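Local coordinates for protein fatty acyl CoA synthetase FADD13 (FATTY-ACYL-CoA SYNTHETASE) (Mycobacterium tuberculosis, PDB 3R44) that belongs to the ANL superfamily of AMP-binding enzymes, named as a fatty acyl-CoA synthetase and pairing a large AMP-binding region with a smaller C-terminal domain, at residues Trp20-Arg25 and Phe231-Gly236; Asp212-Pro217 and Val237-Met242; Pro243-Thr248 and Asn270-Val275; Arg258-Gly263 and Asp285-Ile290. All blocks are in the same frame, centred on the assembly; numbering follows the deposited sequence. Where two conformers were deposited one is given.

Interaction 1 of 4, residues Trp20-Arg25 and Phe231-Gly236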
loop_
_atom_site.group_PDB
_atom_site.type_symbol
_atom_site.label_atom_id
_atom_site.label_comp_id
_atom_site.label_asym_id
_atom_site.label_seq_id
_atom_site.Cartn_x
_atom_site.Cartn_y
_atom_site.Cartn_z
ATOM N N TRP A 20 -20.420 -5.147 -10.980
ATOM C CA TRP A 20 -21.471 -6.179 -11.063
ATOM C C TRP A 20 -21.326 -7.131 -9.911
ATOM O O TRP A 20 -22.322 -7.638 -9.325
ATOM C CB TRP A 20 -21.411 -6.952 -12.417
ATOM C CG TRP A 20 -22.662 -7.654 -12.701
ATOM C CD1 TRP A 20 -22.876 -8.988 -12.717
ATOM C CD2 TRP A 20 -23.917 -7.033 -13.014
ATOM N NE1 TRP A 20 -24.191 -9.250 -12.997
ATOM C CE2 TRP A 20 -24.854 -8.065 -13.194
ATOM C CE3 TRP A 20 -24.334 -5.701 -13.163
ATOM C CZ2 TRP A 20 -26.195 -7.807 -13.542
ATOM C CZ3 TRP A 20 -25.680 -5.442 -13.514
ATOM C CH2 TRP A 20 -26.578 -6.491 -13.709
ATOM N N MET A 21 -20.072 -7.345 -9.514
ATOM C CA MET A 21 -19.834 -8.139 -8.320
ATOM C C MET A 21 -20.536 -7.579 -7.092
ATOM O O MET A 21 -21.102 -8.335 -6.260
ATOM C CB MET A 21 -18.340 -8.384 -8.050
ATOM C CG MET A 21 -18.103 -9.359 -6.954
ATOM S SD MET A 21 -16.357 -9.551 -6.504
ATOM C CE MET A 21 -16.182 -7.904 -5.725
ATOM N N LEU A 22 -20.480 -6.288 -6.912
ATOM C CA LEU A 22 -21.211 -5.680 -5.823
ATOM C C LEU A 22 -22.706 -5.967 -5.943
ATOM O O LEU A 22 -23.382 -6.232 -4.925
ATOM C CB LEU A 22 -20.973 -4.171 -5.792
ATOM C CG LEU A 22 -21.763 -3.338 -4.788
ATOM C CD1 LEU A 22 -21.341 -3.811 -3.291
ATOM C CD2 LEU A 22 -21.649 -1.790 -4.943
ATOM N N ARG A 23 -23.237 -5.844 -7.142
ATOM C CA ARG A 23 -24.661 -6.134 -7.357
ATOM C C ARG A 23 -24.995 -7.577 -6.976
ATOM O O ARG A 23 -26.034 -7.850 -6.400
ATOM C CB ARG A 23 -25.090 -5.817 -8.785
ATOM C CG ARG A 23 -26.537 -5.980 -8.971
ATOM C CD ARG A 23 -26.854 -6.251 -10.400
ATOM N NE ARG A 23 -28.307 -6.126 -10.627
ATOM C CZ ARG A 23 -29.153 -7.145 -10.705
ATOM N NH1 ARG A 23 -28.716 -8.406 -10.569
ATOM N NH2 ARG A 23 -30.447 -6.901 -10.939
ATOM N N GLN A 24 -24.094 -8.490 -7.272
ATOM C CA GLN A 24 -24.290 -9.898 -6.942
ATOM C C GLN A 24 -24.243 -10.097 -5.431
ATOM O O GLN A 24 -25.069 -10.829 -4.890
ATOM C CB GLN A 24 -23.286 -10.756 -7.654
ATOM C CG GLN A 24 -23.542 -10.828 -9.144
ATOM C CD GLN A 24 -22.478 -11.568 -9.902
ATOM O OE1 GLN A 24 -21.334 -11.616 -9.492
ATOM N NE2 GLN A 24 -22.859 -12.155 -11.034
ATOM N N ARG A 25 -23.368 -9.364 -4.731
ATOM C CA ARG A 25 -23.340 -9.455 -3.235
ATOM C C ARG A 25 -24.631 -8.878 -2.688
ATOM O O ARG A 25 -25.227 -9.441 -1.770
ATOM C CB ARG A 25 -22.108 -8.804 -2.648
ATOM C CG ARG A 25 -22.118 -8.721 -1.126
ATOM C CD ARG A 25 -22.344 -10.002 -0.369
ATOM N NE ARG A 25 -21.306 -10.958 -0.609
ATOM C CZ ARG A 25 -21.374 -12.219 -0.262
ATOM N NH1 ARG A 25 -22.457 -12.675 0.327
ATOM N NH2 ARG A 25 -20.364 -13.031 -0.520
ATOM N N PHE A 231 -12.631 -7.037 -1.482
ATOM C CA PHE A 231 -12.759 -8.390 -0.960
ATOM C C PHE A 231 -13.807 -8.491 0.108
ATOM O O PHE A 231 -14.392 -9.540 0.257
ATOM C CB PHE A 231 -11.428 -9.102 -0.643
ATOM C CG PHE A 231 -10.833 -8.825 0.728
ATOM C CD1 PHE A 231 -9.517 -8.336 0.823
ATOM C CD2 PHE A 231 -11.536 -9.084 1.892
ATOM C CE1 PHE A 231 -8.908 -8.124 2.103
ATOM C CE2 PHE A 231 -10.950 -8.912 3.157
ATOM C CZ PHE A 231 -9.646 -8.417 3.260
ATOM N N SER A 232 -14.131 -7.372 0.729
ATOM C CA SER A 232 -15.248 -7.328 1.661
ATOM C C SER A 232 -16.564 -7.635 0.939
ATOM O O SER A 232 -17.401 -8.418 1.430
ATOM C CB SER A 232 -15.310 -5.995 2.403
ATOM O OG SER A 232 -14.249 -5.917 3.350
ATOM N N ALA A 233 -16.815 -6.988 -0.195
ATOM C CA ALA A 233 -18.002 -7.327 -0.970
ATOM C C ALA A 233 -17.957 -8.764 -1.493
ATOM O O ALA A 233 -18.965 -9.489 -1.520
ATOM C CB ALA A 233 -18.203 -6.328 -2.119
ATOM N N MET A 234 -16.800 -9.179 -1.958
ATOM C CA MET A 234 -16.628 -10.533 -2.455
ATOM C C MET A 234 -17.017 -11.590 -1.427
ATOM O O MET A 234 -17.752 -12.523 -1.741
ATOM C CB MET A 234 -15.179 -10.777 -2.919
ATOM C CG MET A 234 -14.981 -12.175 -3.355
ATOM S SD MET A 234 -13.434 -12.349 -4.231
ATOM C CE MET A 234 -13.538 -11.040 -5.437
ATOM N N ARG A 235 -16.588 -11.402 -0.191
ATOM C CA ARG A 235 -16.814 -12.405 0.856
ATOM C C ARG A 235 -18.081 -12.122 1.695
ATOM O O ARG A 235 -18.543 -13.014 2.409
ATOM C CB ARG A 235 -15.557 -12.492 1.709
ATOM C CG ARG A 235 -15.584 -13.350 3.043
ATOM C CD ARG A 235 -15.635 -14.863 2.852
ATOM N NE ARG A 235 -16.968 -15.297 2.520
ATOM C CZ ARG A 235 -17.374 -16.566 2.451
ATOM N NH1 ARG A 235 -18.638 -16.792 2.164
ATOM N NH2 ARG A 235 -16.542 -17.594 2.685
ATOM N N GLY A 236 -18.651 -10.923 1.622
ATOM C CA GLY A 236 -19.810 -10.583 2.442
ATOM C C GLY A 236 -19.416 -10.182 3.854
ATOM O O GLY A 236 -19.933 -10.678 4.874
#
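Ala233 meets Leu22 where the two helices bring their backbones nearest, its CB resting 4.2 Å from Leu22 CD1. The carbonyl of the same residue does the polar work: Ala233 O accepts from Arg25 NE at 2.9 Å. Next along, Met234 O takes Arg25 NH2, also at 2.9 Å, but this donor stands above the carbonyl plane. Both oxygens lie at the edge of the guanidinium, in its plane, and the pair of bonds fixes the group's rotation. Arg25 CG, anti to the backbone N (chi1 173°), lies beside Ala233 O; bends at chi2 and chi3 turn NE and NH2 onto the carbonyls. Its charge probably suits the carbonyl-rich last turn of the helix. Met234 also sends CE to Met21 SD, 3.4 Å apart, the two thioether chains slanting across one another. Gly236, at positive phi, leaves the helix and places its CA 3.4 Å above the guanidinium plane, toward the rim. Arg25 NH1 bonds to Ser29 OG, just past its own helix. Segments 20-25 and 231-235 run at 40° to one another; Leu22 and Ala233 both lean on Tyr86 of helix 79-91, Leu22 reaches helix 46-62, and Met234 packs on helix 192-205.

Interaction 2 of 4, residues Asp212-Pro217 and Val237-Met242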
loop_
_atom_site.group_PDB
_atom_site.type_symbol
_atom_site.label_atom_id
_atom_site.label_comp_id
_atom_site.label_asym_id
_atom_site.label_seq_id
_atom_site.Cartn_x
_atom_site.Cartn_y
_atom_site.Cartn_z
ATOM N N ASP A 212 -18.115 -11.546 8.708
ATOM C CA ASP A 212 -17.078 -10.881 9.503
ATOM C C ASP A 212 -17.302 -9.345 9.371
ATOM O O ASP A 212 -17.847 -8.834 8.388
ATOM C CB ASP A 212 -15.649 -11.205 9.027
ATOM C CG ASP A 212 -15.060 -12.465 9.635
ATOM O OD1 ASP A 212 -15.572 -12.986 10.663
ATOM O OD2 ASP A 212 -14.017 -12.972 9.097
ATOM N N ARG A 213 -16.874 -8.636 10.407
ATOM C CA ARG A 213 -16.889 -7.189 10.460
ATOM C C ARG A 213 -15.457 -6.692 10.515
ATOM O O ARG A 213 -14.664 -7.110 11.381
ATOM C CB ARG A 213 -17.702 -6.743 11.671
ATOM C CG ARG A 213 -19.020 -7.380 11.670
ATOM C CD ARG A 213 -19.953 -7.014 12.781
ATOM N NE ARG A 213 -20.409 -5.626 12.867
ATOM C CZ ARG A 213 -21.495 -5.146 12.273
ATOM N NH1 ARG A 213 -22.174 -5.914 11.456
ATOM N NH2 ARG A 213 -21.896 -3.892 12.500
ATOM N N LEU A 214 -15.103 -5.808 9.587
ATOM C CA LEU A 214 -13.708 -5.490 9.337
ATOM C C LEU A 214 -13.482 -3.992 9.484
ATOM O O LEU A 214 -14.090 -3.163 8.770
ATOM C CB LEU A 214 -13.283 -6.018 7.942
ATOM C CG LEU A 214 -11.784 -5.870 7.641
ATOM C CD1 LEU A 214 -11.356 -6.862 6.555
ATOM C CD2 LEU A 214 -11.501 -4.443 7.156
ATOM N N LEU A 215 -12.587 -3.630 10.395
ATOM C CA LEU A 215 -12.241 -2.227 10.641
ATOM C C LEU A 215 -11.188 -1.724 9.670
ATOM O O LEU A 215 -10.081 -2.322 9.545
ATOM C CB LEU A 215 -11.751 -2.057 12.068
ATOM C CG LEU A 215 -11.240 -0.667 12.383
ATOM C CD1 LEU A 215 -12.434 0.298 12.500
ATOM C CD2 LEU A 215 -10.374 -0.739 13.681
ATOM N N LEU A 216 -11.541 -0.676 8.953
ATOM C CA LEU A 216 -10.648 0.023 8.021
ATOM C C LEU A 216 -10.364 1.421 8.556
ATOM O O LEU A 216 -11.212 2.314 8.465
ATOM C CB LEU A 216 -11.264 0.145 6.625
ATOM C CG LEU A 216 -10.291 0.702 5.581
ATOM C CD1 LEU A 216 -8.962 0.011 5.570
ATOM C CD2 LEU A 216 -10.955 0.661 4.209
ATOM N N PRO A 217 -9.161 1.617 9.117
ATOM C CA PRO A 217 -8.882 2.938 9.653
ATOM C C PRO A 217 -7.686 3.560 8.914
ATOM O O PRO A 217 -7.001 4.460 9.476
ATOM C CB PRO A 217 -8.493 2.618 11.089
ATOM C CG PRO A 217 -7.635 1.363 10.894
ATOM C CD PRO A 217 -8.249 0.624 9.725
ATOM N N VAL A 237 -18.516 -9.233 3.904
ATOM C CA VAL A 237 -17.934 -8.695 5.152
ATOM C C VAL A 237 -18.492 -7.321 5.321
ATOM O O VAL A 237 -18.682 -6.600 4.335
ATOM C CB VAL A 237 -16.453 -8.627 4.949
ATOM C CG1 VAL A 237 -15.743 -7.782 6.017
ATOM C CG2 VAL A 237 -15.911 -10.080 4.950
ATOM N N THR A 238 -18.748 -6.914 6.551
ATOM C CA THR A 238 -19.212 -5.577 6.833
ATOM C C THR A 238 -18.003 -4.698 7.086
ATOM O O THR A 238 -17.235 -4.961 8.002
ATOM C CB THR A 238 -20.109 -5.578 8.076
ATOM O OG1 THR A 238 -21.203 -6.477 7.894
ATOM C CG2 THR A 238 -20.727 -4.184 8.387
ATOM N N LEU A 239 -17.845 -3.609 6.336
ATOM C CA LEU A 239 -16.785 -2.629 6.582
ATOM C C LEU A 239 -17.188 -1.721 7.727
ATOM O O LEU A 239 -18.291 -1.171 7.702
ATOM C CB LEU A 239 -16.547 -1.769 5.353
ATOM C CG LEU A 239 -15.778 -2.450 4.273
ATOM C CD1 LEU A 239 -15.836 -1.493 3.048
ATOM C CD2 LEU A 239 -14.328 -2.633 4.686
ATOM N N ILE A 240 -16.308 -1.598 8.723
ATOM C CA ILE A 240 -16.492 -0.674 9.814
ATOM C C ILE A 240 -15.483 0.426 9.562
ATOM O O ILE A 240 -14.289 0.207 9.617
ATOM C CB ILE A 240 -16.282 -1.353 11.178
ATOM C CG1 ILE A 240 -17.130 -2.642 11.284
ATOM C CG2 ILE A 240 -16.545 -0.358 12.314
ATOM C CD1 ILE A 240 -18.647 -2.459 11.148
ATOM N N SER A 241 -15.962 1.623 9.297
ATOM C CA SER A 241 -15.074 2.684 8.890
ATOM C C SER A 241 -14.732 3.670 10.016
ATOM O O SER A 241 -15.634 4.195 10.706
ATOM C CB SER A 241 -15.690 3.436 7.707
ATOM O OG SER A 241 -14.930 4.579 7.410
ATOM N N MET A 242 -13.429 3.921 10.173
ATOM C CA MET A 242 -12.878 4.979 11.028
ATOM C C MET A 242 -12.030 5.938 10.159
ATOM O O MET A 242 -10.873 5.697 9.964
ATOM C CB MET A 242 -12.029 4.396 12.196
ATOM C CG MET A 242 -11.756 5.402 13.271
ATOM S SD MET A 242 -10.643 4.790 14.617
ATOM C CE MET A 242 -11.446 5.409 16.023
HETATM O O HOH W 1 -21.542 -8.621 9.789
HETATM O O HOH W 2 -12.272 4.184 6.780
#
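Asp212 opens the ladder with its carbonyl, Asp212 O accepting from Thr238 N at 2.8 Å, while Val237 CG1 lies against the same oxygen. Arg213 runs alongside Thr238, pointing the same way, with Thr238 CG2 over one guanidinium face. A water joins Arg213 NH1 to Thr238 OG1, and the bend at chi3 (64°) brings NH2 within 3.8 Å of Ile240 CD1. That charged end forms a salt bridge with Glu257, and Thr238 OG1 bonds to Gln33. Leu214 is tied to the partner strand twice: its N gives to Thr238 O, and its O receives Ile240 N in a nearly straight bond of 2.7 Å. These are adjacent parallel strands of a beta-alpha-beta unit whose linking helix, 223-235, covers the face carrying Leu214 and Leu239, where CD2 of Leu214 meets CD2 of Leu239 at 4.2 Å. On the other face, Leu215 CD1 lies 3.4 Å from Ile240 O and slants across Met242, close to its CB. Leu216 N bonds to Ile240 O, and Leu216 O takes both Met242 N, at 3.2 Å, and a second water that reaches Ser241 OG, itself bonded to Glu37. Pro217 ends the pairing, its CB 4.1 Å from Met242 CB.

Interaction 3 of 4, residues Pro243-Thr248 and Asn270-Val275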
loop_
_atom_site.group_PDB
_atom_site.type_symbol
_atom_site.label_atom_id
_atom_site.label_comp_id
_atom_site.label_asym_id
_atom_site.label_seq_id
_atom_site.Cartn_x
_atom_site.Cartn_y
_atom_site.Cartn_z
ATOM N N PRO A 243 -12.635 7.005 9.593
ATOM C CA PRO A 243 -11.976 7.775 8.541
ATOM C C PRO A 243 -10.780 8.547 9.033
ATOM O O PRO A 243 -9.784 8.618 8.286
ATOM C CB PRO A 243 -13.081 8.698 7.985
ATOM C CG PRO A 243 -14.290 8.323 8.621
ATOM C CD PRO A 243 -14.065 7.309 9.701
ATOM N N GLN A 244 -10.834 8.984 10.302
ATOM C CA GLN A 244 -9.701 9.592 10.992
ATOM C C GLN A 244 -9.273 8.677 12.163
ATOM O O GLN A 244 -9.964 8.640 13.135
ATOM C CB GLN A 244 -10.122 10.949 11.576
ATOM N N PHE A 245 -8.157 7.960 12.053
ATOM C CA PHE A 245 -7.701 7.071 13.125
ATOM C C PHE A 245 -7.471 7.866 14.407
ATOM O O PHE A 245 -6.826 8.915 14.364
ATOM C CB PHE A 245 -6.429 6.300 12.751
ATOM C CG PHE A 245 -5.864 5.487 13.900
ATOM C CD1 PHE A 245 -6.520 4.343 14.336
ATOM C CD2 PHE A 245 -4.717 5.900 14.576
ATOM C CE1 PHE A 245 -6.032 3.612 15.402
ATOM C CE2 PHE A 245 -4.207 5.147 15.625
ATOM C CZ PHE A 245 -4.894 4.004 16.041
ATOM N N ASP A 246 -8.039 7.388 15.518
ATOM C CA ASP A 246 -7.791 7.934 16.838
ATOM C C ASP A 246 -7.602 6.777 17.791
ATOM O O ASP A 246 -8.553 6.041 18.071
ATOM C CB ASP A 246 -8.994 8.758 17.311
ATOM C CG ASP A 246 -8.727 9.497 18.589
ATOM O OD1 ASP A 246 -7.823 9.098 19.354
ATOM O OD2 ASP A 246 -9.420 10.514 18.846
ATOM N N ALA A 247 -6.403 6.613 18.299
ATOM C CA ALA A 247 -6.109 5.430 19.125
ATOM C C ALA A 247 -6.915 5.407 20.416
ATOM O O ALA A 247 -7.185 4.341 20.981
ATOM C CB ALA A 247 -4.569 5.333 19.448
ATOM N N THR A 248 -7.286 6.585 20.893
ATOM C CA THR A 248 -8.110 6.676 22.091
ATOM C C THR A 248 -9.583 6.358 21.888
ATOM O O THR A 248 -10.319 6.342 22.856
ATOM C CB THR A 248 -8.000 8.055 22.771
ATOM O OG1 THR A 248 -8.602 9.063 21.938
ATOM C CG2 THR A 248 -6.506 8.354 23.073
ATOM N N ASN A 270 1.062 -0.364 17.938
ATOM C CA ASN A 270 1.815 0.113 19.066
ATOM C C ASN A 270 1.036 1.170 19.851
ATOM O O ASN A 270 0.921 1.085 21.103
ATOM C CB ASN A 270 3.137 0.679 18.579
ATOM C CG ASN A 270 4.077 0.946 19.697
ATOM O OD1 ASN A 270 4.697 2.039 19.767
ATOM N ND2 ASN A 270 4.194 -0.020 20.617
ATOM N N PHE A 271 0.459 2.163 19.174
ATOM C CA PHE A 271 -0.319 3.139 19.929
ATOM C C PHE A 271 -1.502 2.540 20.644
ATOM O O PHE A 271 -1.800 2.926 21.786
ATOM C CB PHE A 271 -0.746 4.303 19.038
ATOM C CG PHE A 271 0.420 5.079 18.504
ATOM C CD1 PHE A 271 1.468 5.435 19.351
ATOM C CD2 PHE A 271 0.461 5.487 17.176
ATOM C CE1 PHE A 271 2.546 6.187 18.873
ATOM C CE2 PHE A 271 1.561 6.222 16.702
ATOM C CZ PHE A 271 2.572 6.561 17.529
ATOM N N MET A 272 -2.138 1.563 20.008
ATOM C CA MET A 272 -3.342 0.925 20.514
ATOM C C MET A 272 -3.043 0.123 21.788
ATOM O O MET A 272 -3.936 -0.096 22.636
ATOM C CB MET A 272 -3.975 0.042 19.434
ATOM C CG MET A 272 -4.712 0.907 18.435
ATOM S SD MET A 272 -5.407 -0.058 17.118
ATOM C CE MET A 272 -6.513 -1.197 17.826
ATOM N N ARG A 273 -1.784 -0.276 21.928
ATOM C CA ARG A 273 -1.332 -0.996 23.111
ATOM C C ARG A 273 -1.118 -0.040 24.289
ATOM O O ARG A 273 -1.137 -0.465 25.449
ATOM C CB ARG A 273 -0.055 -1.768 22.777
ATOM C CG ARG A 273 0.424 -2.657 23.864
ATOM C CD ARG A 273 1.756 -2.224 24.375
ATOM N NE ARG A 273 2.228 -3.051 25.484
ATOM C CZ ARG A 273 1.647 -3.140 26.670
ATOM N NH1 ARG A 273 0.520 -2.493 26.925
ATOM N NH2 ARG A 273 2.190 -3.922 27.594
ATOM N N GLN A 274 -0.909 1.246 24.005
ATOM C CA GLN A 274 -0.604 2.201 25.079
ATOM C C GLN A 274 -1.812 2.888 25.717
ATOM O O GLN A 274 -1.710 3.373 26.876
ATOM C CB GLN A 274 0.406 3.247 24.609
ATOM C CG GLN A 274 1.510 2.721 23.733
ATOM C CD GLN A 274 2.338 1.674 24.437
ATOM O OE1 GLN A 274 2.355 1.595 25.684
ATOM N NE2 GLN A 274 3.052 0.889 23.666
ATOM N N VAL A 275 -2.945 2.900 25.030
ATOM C CA VAL A 275 -4.149 3.604 25.544
ATOM C C VAL A 275 -4.830 2.796 26.664
ATOM O O VAL A 275 -4.702 1.553 26.678
ATOM C CB VAL A 275 -5.085 3.937 24.416
ATOM C CG1 VAL A 275 -4.335 4.903 23.483
ATOM C CG2 VAL A 275 -5.529 2.702 23.655
#
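Ala247 CB packs against Phe271 CB, at 4.0 Å, and Val275 CG1, at 4.1 Å, while Val275 CG2 approaches Ala247 O to 3.5 Å. Thr248 adds CG2 against the same Val275 CG1, the two side chains crossing at about a right angle. The second kind of contact is Met-aromatic. Met272 SD stands 5.3 Å from the centroid of the Phe245 ring, 76° off the normal and so at the edge; Met272 CG lies in the ring plane, 3.9 Å from Phe245 CZ. A chi1 of -77°, with CG anti to the carbonyl carbon, carries the Met272 chain to that edge. No hydrogen bond spans the segments, so the polar bonds are local. Asp246 OD1 accepts from Thr248 N at 3.0 Å and from Thr248 OG1 at 2.7 Å, both arriving over the same face of the carboxylate, and OD2 pairs with Lys249. A link does come from farther along the first helix, Trp251 NE1 bonding to Met272 O. Asp246 is thus the N-cap of helix 247-256, whose first turn packs against the last turn of helix 266-274, the helices before and after strand 261-264 in the parallel part of the mixed sheet, as in an alpha/beta fold.

Interaction 4 of 4, residues Arg258-Gly263 and Asp285-Ile290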
loop_
_atom_site.group_PDB
_atom_site.type_symbol
_atom_site.label_atom_id
_atom_site.label_comp_id
_atom_site.label_asym_id
_atom_site.label_seq_id
_atom_site.Cartn_x
_atom_site.Cartn_y
_atom_site.Cartn_z
ATOM N N ARG A 258 -18.496 -4.906 17.178
ATOM C CA ARG A 258 -18.216 -6.325 17.175
ATOM C C ARG A 258 -17.273 -6.683 16.052
ATOM O O ARG A 258 -17.519 -7.612 15.296
ATOM C CB ARG A 258 -19.532 -7.113 17.045
ATOM C CG ARG A 258 -20.633 -6.802 18.126
ATOM C CD ARG A 258 -21.945 -7.646 17.897
ATOM N NE ARG A 258 -22.495 -7.530 16.545
ATOM C CZ ARG A 258 -23.083 -6.442 16.070
ATOM N NH1 ARG A 258 -23.269 -5.385 16.865
ATOM N NH2 ARG A 258 -23.506 -6.425 14.821
ATOM N N VAL A 259 -16.173 -5.952 15.965
ATOM C CA VAL A 259 -15.198 -6.096 14.920
ATOM C C VAL A 259 -14.408 -7.411 15.080
ATOM O O VAL A 259 -13.952 -7.779 16.177
ATOM C CB VAL A 259 -14.267 -4.846 14.867
ATOM C CG1 VAL A 259 -13.074 -5.044 13.863
ATOM C CG2 VAL A 259 -15.066 -3.585 14.512
ATOM N N CYS A 260 -14.289 -8.122 13.957
ATOM C CA CYS A 260 -13.529 -9.358 13.839
ATOM C C CYS A 260 -12.119 -9.216 13.361
ATOM O O CYS A 260 -11.235 -10.010 13.784
ATOM C CB CYS A 260 -14.276 -10.328 12.914
ATOM S SG CYS A 260 -16.003 -10.519 13.269
ATOM N N ILE A 261 -11.876 -8.291 12.424
ATOM C CA ILE A 261 -10.591 -8.153 11.810
ATOM C C ILE A 261 -10.351 -6.663 11.701
ATOM O O ILE A 261 -11.297 -5.889 11.485
ATOM C CB ILE A 261 -10.600 -8.733 10.371
ATOM C CG1 ILE A 261 -11.013 -10.212 10.373
ATOM C CG2 ILE A 261 -9.246 -8.493 9.645
ATOM C CD1 ILE A 261 -11.455 -10.645 8.916
ATOM N N GLY A 262 -9.107 -6.242 11.824
ATOM C CA GLY A 262 -8.785 -4.834 11.631
ATOM C C GLY A 262 -7.602 -4.644 10.720
ATOM O O GLY A 262 -6.622 -5.367 10.843
ATOM N N GLY A 263 -7.649 -3.641 9.854
ATOM C CA GLY A 263 -6.474 -3.290 9.095
ATOM C C GLY A 263 -5.631 -2.317 9.927
ATOM O O GLY A 263 -6.167 -1.445 10.612
ATOM N N ASP A 285 -14.896 -10.856 20.068
ATOM C CA ASP A 285 -15.124 -11.159 18.654
ATOM C C ASP A 285 -13.867 -10.856 17.834
ATOM O O ASP A 285 -13.789 -11.300 16.686
ATOM C CB ASP A 285 -16.273 -10.314 18.065
ATOM C CG ASP A 285 -17.655 -10.608 18.700
ATOM O OD1 ASP A 285 -18.222 -11.687 18.447
ATOM O OD2 ASP A 285 -18.191 -9.721 19.393
ATOM N N PHE A 286 -12.925 -10.050 18.352
ATOM C CA PHE A 286 -11.804 -9.586 17.516
ATOM C C PHE A 286 -10.751 -10.699 17.389
ATOM O O PHE A 286 -10.270 -11.235 18.406
ATOM C CB PHE A 286 -11.148 -8.346 18.131
ATOM C CG PHE A 286 -10.240 -7.678 17.193
ATOM C CD1 PHE A 286 -10.729 -6.770 16.279
ATOM C CD2 PHE A 286 -8.919 -8.091 17.081
ATOM C CE1 PHE A 286 -9.881 -6.184 15.358
ATOM C CE2 PHE A 286 -8.069 -7.552 16.094
ATOM C CZ PHE A 286 -8.553 -6.587 15.267
ATOM N N ARG A 287 -10.428 -11.105 16.183
ATOM C CA ARG A 287 -9.505 -12.210 15.989
ATOM C C ARG A 287 -8.112 -11.781 15.620
ATOM O O ARG A 287 -7.173 -12.333 16.164
ATOM C CB ARG A 287 -10.025 -13.184 14.913
ATOM C CG ARG A 287 -11.432 -13.657 15.180
ATOM C CD ARG A 287 -11.754 -14.999 14.457
ATOM N NE ARG A 287 -11.642 -14.842 12.995
ATOM C CZ ARG A 287 -12.579 -14.337 12.188
ATOM N NH1 ARG A 287 -13.748 -13.904 12.654
ATOM N NH2 ARG A 287 -12.335 -14.294 10.858
ATOM N N TYR A 288 -7.963 -10.887 14.643
ATOM C CA TYR A 288 -6.628 -10.483 14.213
ATOM C C TYR A 288 -6.565 -9.151 13.479
ATOM O O TYR A 288 -7.524 -8.714 12.876
ATOM C CB TYR A 288 -5.971 -11.607 13.331
ATOM C CG TYR A 288 -6.707 -11.902 12.072
ATOM C CD1 TYR A 288 -6.426 -11.218 10.891
ATOM C CD2 TYR A 288 -7.685 -12.877 12.047
ATOM C CE1 TYR A 288 -7.067 -11.525 9.764
ATOM C CE2 TYR A 288 -8.357 -13.189 10.915
ATOM C CZ TYR A 288 -8.059 -12.483 9.751
ATOM O OH TYR A 288 -8.711 -12.701 8.554
ATOM N N PHE A 289 -5.383 -8.567 13.466
ATOM C CA PHE A 289 -5.100 -7.461 12.618
ATOM C C PHE A 289 -4.349 -7.913 11.385
ATOM O O PHE A 289 -3.601 -8.859 11.436
ATOM C CB PHE A 289 -4.217 -6.456 13.342
ATOM C CG PHE A 289 -4.906 -5.700 14.454
ATOM C CD1 PHE A 289 -5.730 -4.601 14.185
ATOM C CD2 PHE A 289 -4.717 -6.103 15.760
ATOM C CE1 PHE A 289 -6.351 -3.897 15.225
ATOM C CE2 PHE A 289 -5.355 -5.427 16.811
ATOM C CZ PHE A 289 -6.159 -4.316 16.535
ATOM N N ILE A 290 -4.600 -7.244 10.262
ATOM C CA ILE A 290 -3.831 -7.428 9.035
ATOM C C ILE A 290 -2.964 -6.183 8.992
ATOM O O ILE A 290 -3.508 -5.087 8.983
ATOM C CB ILE A 290 -4.700 -7.421 7.792
ATOM C CG1 ILE A 290 -5.733 -8.542 7.871
ATOM C CG2 ILE A 290 -3.807 -7.609 6.522
ATOM C CD1 ILE A 290 -6.788 -8.515 6.742
#
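Cys260 O is gripped by two successive amides: Arg287 N at 2.8 Å and, weakly, Tyr288 N at 3.5 Å. One residue of the first segment thus faces two of the second, and the regular parallel pairing begins at Ile261 and Tyr288. From there Gly262 N donates to Tyr288 O, in the carbonyl plane, and Gly262 O accepts from Ile290 N at 2.8 Å. These are neighbouring parallel strands, 261-264 and 288-291, joined through helices 266-274 and 276-280 in a crossover of the large mixed sheet. Ile261 lies alongside Tyr288, its CG1 over the ring in a CH-pi contact, 4.2 Å from the centroid, and its CD1 3.4 Å from Tyr288 OH. The phenol is brought under Ile261 by a chi1 of 62°, CG sitting between backbone N and carbonyl carbon, and its hydroxyl bonds to Asp207 O. On the opposite face Phe286 carries the packing: CE1 meets Val259 CG1 at 3.7 Å, the Cys260 carbonyl lies over one ring face, and CZ comes 3.5 Å from Gly262 N, where no side chain intervenes. That same CZ points at the centre of the Phe289 ring. Arg287 reaches back along the first segment, NH1 3.6 Å from Cys260 CB, and its NH2 forms a salt bridge with Asp212.

All four contacts belong to the AMP-binding region, around one mixed sheet. Interactions 2 and 4, centres 9 Å apart, are strand pairings of that sheet, separated by the pairing of 213-216 with 261-264. The Asp212-Arg287 salt bridge and a probable Gly263 N to Leu215 O bond tie them together. Interaction 1, centre 14 Å from interaction 2, holds the helix linking its strands against the N-terminal helix 18-28. Interaction 3 joins helices 247-256 and 266-274 and touches interaction 4 through Met272 and Phe289. The centres of interactions 1 and 3 are about 30 Å apart. Along the chain, 1 and 2 interlock, as do 3 and 4, reflecting successive crossovers that tie strand pairs to flanking helices.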